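Local coordinates for flagellar motor switch protein FliG (Thermotoga maritima, PDB 5TDY), which probably forms part of the switch complex at the base of the flagellar basal body, which interacts with chemotaxis proteins and contacts motor components that determine rotation direction, at residues 4-18 with 46-60. Numbering follows the deposited sequence.
Sequences KKIDGRRKAAVLLVA and IGRVTPEEKKQVLEE
V57 and V14 meet at the heart of the crossing between helix 8-18 and helix 51-60 in the FliG N-terminal domain; the two helix axes run nearly perpendicular (95°) and 9.4 Å apart. Compact, branched valines fill the crossing without polar groups: V57 CG2 lies 3.8 Å from V14 CG1, while V57 CG1 rests on the backbone carbonyl of K11. I46 lays CD1 against A13, V14 and V17, its CG1 standing anti to the backbone N (chi1 -165°).

Beside this apolar core, R10 reaches out extended and turns its guanidinium edge to the loop. NH1 bonds I46 O almost straight (2.9 Å, 174°), NH2 serves both R48 O and E53 OE2, and NE meets E53 OE1 at 2.7 Å from above the carboxylate plane. A leucine here would probably deprive both loop carbonyls and the E53 charge of this partner. E53 also forms a capping box with T50, the bond from T50 N being weak.

Toward exposed K4 the contact is looser and polar: Q56 NE2 donates to K4 O. K11 NZ pairs with E60 OE1, and E60 OE2 bonds an aromatic side chain of another protein's chain. Apolar packing thus probably sets the crossing, while one arginine ties the loop before helix 51-60 to helix 8-18.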
loop_
_atom_site.group_PDB
_atom_site.type_symbol
_atom_site.label_atom_id
_atom_site.label_comp_id
_atom_site.label_asym_id
_atom_site.label_seq_id
_atom_site.Cartn_x
_atom_site.Cartn_y
_atom_site.Cartn_z
ATOM N N LYS B 4 -2.267 -0.477 15.646
ATOM C CA LYS B 4 -3.433 -0.429 14.768
ATOM C C LYS B 4 -3.506 0.984 14.150
ATOM O O LYS B 4 -3.676 1.113 12.927
ATOM C CB LYS B 4 -4.710 -0.845 15.541
ATOM C CG LYS B 4 -6.038 -0.133 15.235
ATOM C CD LYS B 4 -6.383 -0.043 13.734
ATOM C CE LYS B 4 -6.409 -1.382 13.020
ATOM N NZ LYS B 4 -6.884 -1.207 11.604
ATOM N N LYS B 5 -3.389 2.042 14.964
ATOM C CA LYS B 5 -3.346 3.411 14.452
ATOM C C LYS B 5 -1.886 3.811 14.241
ATOM O O LYS B 5 -1.125 3.931 15.209
ATOM C CB LYS B 5 -4.058 4.383 15.396
ATOM C CG LYS B 5 -4.685 5.591 14.682
ATOM C CD LYS B 5 -3.655 6.551 14.097
ATOM C CE LYS B 5 -4.291 7.822 13.563
ATOM N NZ LYS B 5 -4.875 7.635 12.197
ATOM N N ILE B 6 -1.518 4.076 12.988
ATOM C CA ILE B 6 -0.133 4.289 12.579
ATOM C C ILE B 6 0.074 5.759 12.232
ATOM O O ILE B 6 -0.694 6.337 11.457
ATOM C CB ILE B 6 0.227 3.390 11.383
ATOM C CG1 ILE B 6 -0.162 1.939 11.690
ATOM C CG2 ILE B 6 1.720 3.518 11.034
ATOM C CD1 ILE B 6 -0.263 1.048 10.471
ATOM N N ASP B 7 1.122 6.354 12.792
ATOM C CA ASP B 7 1.496 7.725 12.465
ATOM C C ASP B 7 1.921 7.825 10.998
ATOM O O ASP B 7 2.443 6.874 10.417
ATOM C CB ASP B 7 2.622 8.165 13.407
ATOM C CG ASP B 7 3.303 9.440 12.971
ATOM O OD1 ASP B 7 2.779 10.531 13.276
ATOM O OD2 ASP B 7 4.369 9.346 12.338
ATOM N N GLY B 8 1.636 8.972 10.375
ATOM C CA GLY B 8 1.880 9.108 8.945
ATOM C C GLY B 8 3.348 9.010 8.569
ATOM O O GLY B 8 3.686 8.626 7.444
ATOM N N ARG B 9 4.241 9.358 9.495
ATOM C CA ARG B 9 5.666 9.219 9.225
ATOM C C ARG B 9 6.059 7.749 9.156
ATOM O O ARG B 9 6.809 7.339 8.261
ATOM C CB ARG B 9 6.472 9.952 10.300
ATOM C CG ARG B 9 6.342 11.480 10.267
ATOM C CD ARG B 9 6.950 12.109 11.518
ATOM N NE ARG B 9 6.108 11.886 12.696
ATOM C CZ ARG B 9 6.438 12.229 13.940
ATOM N NH1 ARG B 9 7.606 12.813 14.186
ATOM N NH2 ARG B 9 5.602 11.985 14.941
ATOM N N ARG B 10 5.540 6.939 10.081
ATOM C CA ARG B 10 5.823 5.510 10.058
ATOM C C ARG B 10 5.212 4.832 8.832
ATOM O O ARG B 10 5.799 3.889 8.279
ATOM C CB ARG B 10 5.313 4.863 11.339
ATOM C CG ARG B 10 5.563 3.382 11.400
ATOM C CD ARG B 10 5.351 2.830 12.790
ATOM N NE ARG B 10 5.586 1.385 12.809
ATOM C CZ ARG B 10 6.786 0.830 12.953
ATOM N NH1 ARG B 10 7.856 1.599 13.102
ATOM N NH2 ARG B 10 6.912 -0.488 12.958
ATOM N N LYS B 11 4.016 5.265 8.416
ATOM C CA LYS B 11 3.426 4.709 7.199
ATOM C C LYS B 11 4.362 4.886 6.011
ATOM O O LYS B 11 4.615 3.938 5.264
ATOM C CB LYS B 11 2.073 5.356 6.911
ATOM C CG LYS B 11 0.978 4.947 7.887
ATOM C CD LYS B 11 -0.386 5.218 7.312
ATOM C CE LYS B 11 -1.019 6.424 7.943
ATOM N NZ LYS B 11 -2.495 6.319 7.820
ATOM N N ALA B 12 4.898 6.092 5.824
ATOM C CA ALA B 12 5.821 6.304 4.711
ATOM C C ALA B 12 7.059 5.422 4.845
ATOM O O ALA B 12 7.575 4.911 3.849
ATOM C CB ALA B 12 6.222 7.781 4.621
ATOM N N ALA B 13 7.558 5.237 6.071
ATOM C CA ALA B 13 8.742 4.411 6.256
ATOM C C ALA B 13 8.443 2.947 5.953
ATOM O O ALA B 13 9.265 2.257 5.338
ATOM C CB ALA B 13 9.285 4.575 7.679
ATOM N N VAL B 14 7.274 2.457 6.378
ATOM C CA VAL B 14 6.901 1.076 6.100
ATOM C C VAL B 14 6.790 0.850 4.596
ATOM O O VAL B 14 7.241 -0.179 4.070
ATOM C CB VAL B 14 5.598 0.708 6.842
ATOM C CG1 VAL B 14 5.036 -0.640 6.345
ATOM C CG2 VAL B 14 5.838 0.664 8.368
ATOM N N LEU B 15 6.228 1.823 3.868
ATOM C CA LEU B 15 6.078 1.649 2.428
ATOM C C LEU B 15 7.435 1.557 1.751
ATOM O O LEU B 15 7.657 0.682 0.900
ATOM C CB LEU B 15 5.251 2.796 1.829
ATOM C CG LEU B 15 4.862 2.716 0.346
ATOM C CD1 LEU B 15 3.861 1.597 0.133
ATOM C CD2 LEU B 15 4.276 4.032 -0.119
ATOM N N LEU B 16 8.368 2.442 2.123
ATOM C CA LEU B 16 9.670 2.421 1.465
ATOM C C LEU B 16 10.461 1.169 1.831
ATOM O O LEU B 16 11.210 0.646 1.004
ATOM C CB LEU B 16 10.457 3.690 1.801
ATOM C CG LEU B 16 9.827 4.969 1.220
ATOM C CD1 LEU B 16 10.493 6.187 1.811
ATOM C CD2 LEU B 16 9.924 4.982 -0.322
ATOM N N VAL B 17 10.340 0.682 3.069
ATOM C CA VAL B 17 10.995 -0.579 3.406
ATOM C C VAL B 17 10.417 -1.707 2.563
ATOM O O VAL B 17 11.155 -2.532 2.013
ATOM C CB VAL B 17 10.883 -0.862 4.915
ATOM C CG1 VAL B 17 11.174 -2.337 5.223
ATOM C CG2 VAL B 17 11.871 0.030 5.701
ATOM N N ALA B 18 9.093 -1.722 2.396
ATOM C CA ALA B 18 8.428 -2.759 1.605
ATOM C C ALA B 18 8.844 -2.726 0.145
ATOM O O ALA B 18 8.811 -3.758 -0.537
ATOM C CB ALA B 18 6.906 -2.602 1.709
ATOM N N ILE B 46 13.002 2.417 12.291
ATOM C CA ILE B 46 11.681 1.827 12.110
ATOM C C ILE B 46 11.510 0.583 12.969
ATOM O O ILE B 46 10.387 0.241 13.363
ATOM C CB ILE B 46 11.417 1.529 10.620
ATOM C CG1 ILE B 46 9.927 1.273 10.375
ATOM C CG2 ILE B 46 12.206 0.333 10.146
ATOM C CD1 ILE B 46 9.607 0.982 8.905
ATOM N N GLY B 47 12.597 -0.115 13.274
ATOM C CA GLY B 47 12.477 -1.317 14.078
ATOM C C GLY B 47 11.840 -2.476 13.322
ATOM O O GLY B 47 12.002 -2.640 12.109
ATOM N N ARG B 48 11.128 -3.310 14.069
ATOM C CA ARG B 48 10.348 -4.396 13.493
ATOM C C ARG B 48 9.059 -3.869 12.877
ATOM O O ARG B 48 8.406 -2.987 13.438
ATOM C CB ARG B 48 10.010 -5.428 14.574
ATOM C CG ARG B 48 8.712 -6.200 14.320
ATOM C CD ARG B 48 8.207 -7.008 15.522
ATOM N NE ARG B 48 9.300 -7.585 16.316
ATOM C CZ ARG B 48 9.808 -7.039 17.423
ATOM N NH1 ARG B 48 10.816 -7.616 18.063
ATOM N NH2 ARG B 48 9.305 -5.907 17.894
ATOM N N VAL B 49 8.694 -4.419 11.722
ATOM C CA VAL B 49 7.423 -4.131 11.065
ATOM C C VAL B 49 6.544 -5.367 11.216
ATOM O O VAL B 49 6.931 -6.460 10.794
ATOM C CB VAL B 49 7.613 -3.760 9.583
ATOM C CG1 VAL B 49 6.256 -3.621 8.880
ATOM C CG2 VAL B 49 8.393 -2.466 9.438
ATOM N N THR B 50 5.373 -5.209 11.832
ATOM C CA THR B 50 4.507 -6.366 11.983
ATOM C C THR B 50 3.830 -6.685 10.655
ATOM O O THR B 50 3.711 -5.816 9.787
ATOM C CB THR B 50 3.470 -6.119 13.073
ATOM O OG1 THR B 50 2.615 -5.032 12.704
ATOM C CG2 THR B 50 4.159 -5.797 14.399
ATOM N N PRO B 51 3.407 -7.937 10.452
ATOM C CA PRO B 51 2.681 -8.258 9.213
ATOM C C PRO B 51 1.411 -7.444 9.045
ATOM O O PRO B 51 1.033 -7.123 7.909
ATOM C CB PRO B 51 2.376 -9.760 9.353
ATOM C CG PRO B 51 3.328 -10.264 10.387
ATOM C CD PRO B 51 3.554 -9.115 11.326
ATOM N N GLU B 52 0.755 -7.082 10.151
ATOM C CA GLU B 52 -0.486 -6.324 10.079
ATOM C C GLU B 52 -0.234 -4.862 9.733
ATOM O O GLU B 52 -1.006 -4.267 8.978
ATOM C CB GLU B 52 -1.250 -6.417 11.400
ATOM C CG GLU B 52 -1.748 -7.804 11.750
ATOM C CD GLU B 52 -0.681 -8.686 12.358
ATOM O OE1 GLU B 52 -0.880 -9.919 12.380
ATOM O OE2 GLU B 52 0.363 -8.153 12.806
ATOM N N GLU B 53 0.808 -4.259 10.317
ATOM C CA GLU B 53 1.244 -2.934 9.893
ATOM C C GLU B 53 1.479 -2.913 8.390
ATOM O O GLU B 53 0.934 -2.069 7.669
ATOM C CB GLU B 53 2.521 -2.538 10.633
ATOM C CG GLU B 53 2.340 -1.480 11.694
ATOM C CD GLU B 53 3.604 -1.266 12.523
ATOM O OE1 GLU B 53 3.610 -0.326 13.350
ATOM O OE2 GLU B 53 4.580 -2.043 12.364
ATOM N N LYS B 54 2.274 -3.866 7.903
ATOM C CA LYS B 54 2.642 -3.897 6.491
ATOM C C LYS B 54 1.410 -3.987 5.601
ATOM O O LYS B 54 1.283 -3.246 4.620
ATOM C CB LYS B 54 3.570 -5.078 6.239
ATOM C CG LYS B 54 4.282 -5.068 4.916
ATOM C CD LYS B 54 5.519 -5.965 5.016
ATOM C CE LYS B 54 6.377 -5.873 3.772
ATOM N NZ LYS B 54 7.567 -6.774 3.817
ATOM N N LYS B 55 0.497 -4.901 5.931
ATOM C CA LYS B 55 -0.729 -5.078 5.158
ATOM C C LYS B 55 -1.618 -3.835 5.222
ATOM O O LYS B 55 -2.193 -3.427 4.207
ATOM C CB LYS B 55 -1.472 -6.309 5.680
ATOM C CG LYS B 55 -2.647 -6.782 4.849
ATOM C CD LYS B 55 -3.326 -7.966 5.555
ATOM C CE LYS B 55 -4.861 -8.008 5.316
ATOM N NZ LYS B 55 -5.604 -6.814 5.803
ATOM N N GLN B 56 -1.738 -3.221 6.405
ATOM C CA GLN B 56 -2.520 -1.992 6.534
ATOM C C GLN B 56 -1.945 -0.876 5.674
ATOM O O GLN B 56 -2.683 -0.177 4.965
ATOM C CB GLN B 56 -2.571 -1.532 7.988
ATOM C CG GLN B 56 -3.527 -2.279 8.894
ATOM C CD GLN B 56 -3.418 -1.808 10.336
ATOM O OE1 GLN B 56 -3.117 -2.593 11.238
ATOM N NE2 GLN B 56 -3.659 -0.519 10.561
ATOM N N VAL B 57 -0.632 -0.665 5.750
ATOM C CA VAL B 57 -0.021 0.404 4.967
ATOM C C VAL B 57 -0.229 0.151 3.481
ATOM O O VAL B 57 -0.608 1.056 2.724
ATOM C CB VAL B 57 1.471 0.544 5.324
ATOM C CG1 VAL B 57 2.171 1.486 4.347
ATOM C CG2 VAL B 57 1.627 1.033 6.754
ATOM N N LEU B 58 -0.034 -1.091 3.048
ATOM C CA LEU B 58 -0.166 -1.395 1.628
ATOM C C LEU B 58 -1.600 -1.182 1.147
ATOM O O LEU B 58 -1.821 -0.655 0.050
ATOM C CB LEU B 58 0.300 -2.825 1.361
ATOM C CG LEU B 58 1.819 -2.999 1.469
ATOM C CD1 LEU B 58 2.220 -4.451 1.216
ATOM C CD2 LEU B 58 2.552 -2.070 0.509
ATOM N N GLU B 59 -2.589 -1.558 1.967
ATOM C CA GLU B 59 -3.992 -1.379 1.575
ATOM C C GLU B 59 -4.358 0.090 1.417
ATOM O O GLU B 59 -5.012 0.471 0.436
ATOM C CB GLU B 59 -4.914 -2.044 2.597
ATOM C CG GLU B 59 -5.027 -3.529 2.349
ATOM C CD GLU B 59 -5.391 -4.294 3.580
ATOM O OE1 GLU B 59 -5.362 -5.540 3.519
ATOM O OE2 GLU B 59 -5.709 -3.651 4.602
ATOM N N GLU B 60 -3.962 0.925 2.382
ATOM C CA GLU B 60 -4.225 2.354 2.276
ATOM C C GLU B 60 -3.476 2.962 1.095
ATOM O O GLU B 60 -4.037 3.774 0.348
ATOM C CB GLU B 60 -3.847 3.065 3.584
ATOM C CG GLU B 60 -4.252 4.547 3.569
ATOM C CD GLU B 60 -3.832 5.339 4.811
ATOM O OE1 GLU B 60 -3.505 4.754 5.861
ATOM O OE2 GLU B 60 -3.841 6.584 4.734
#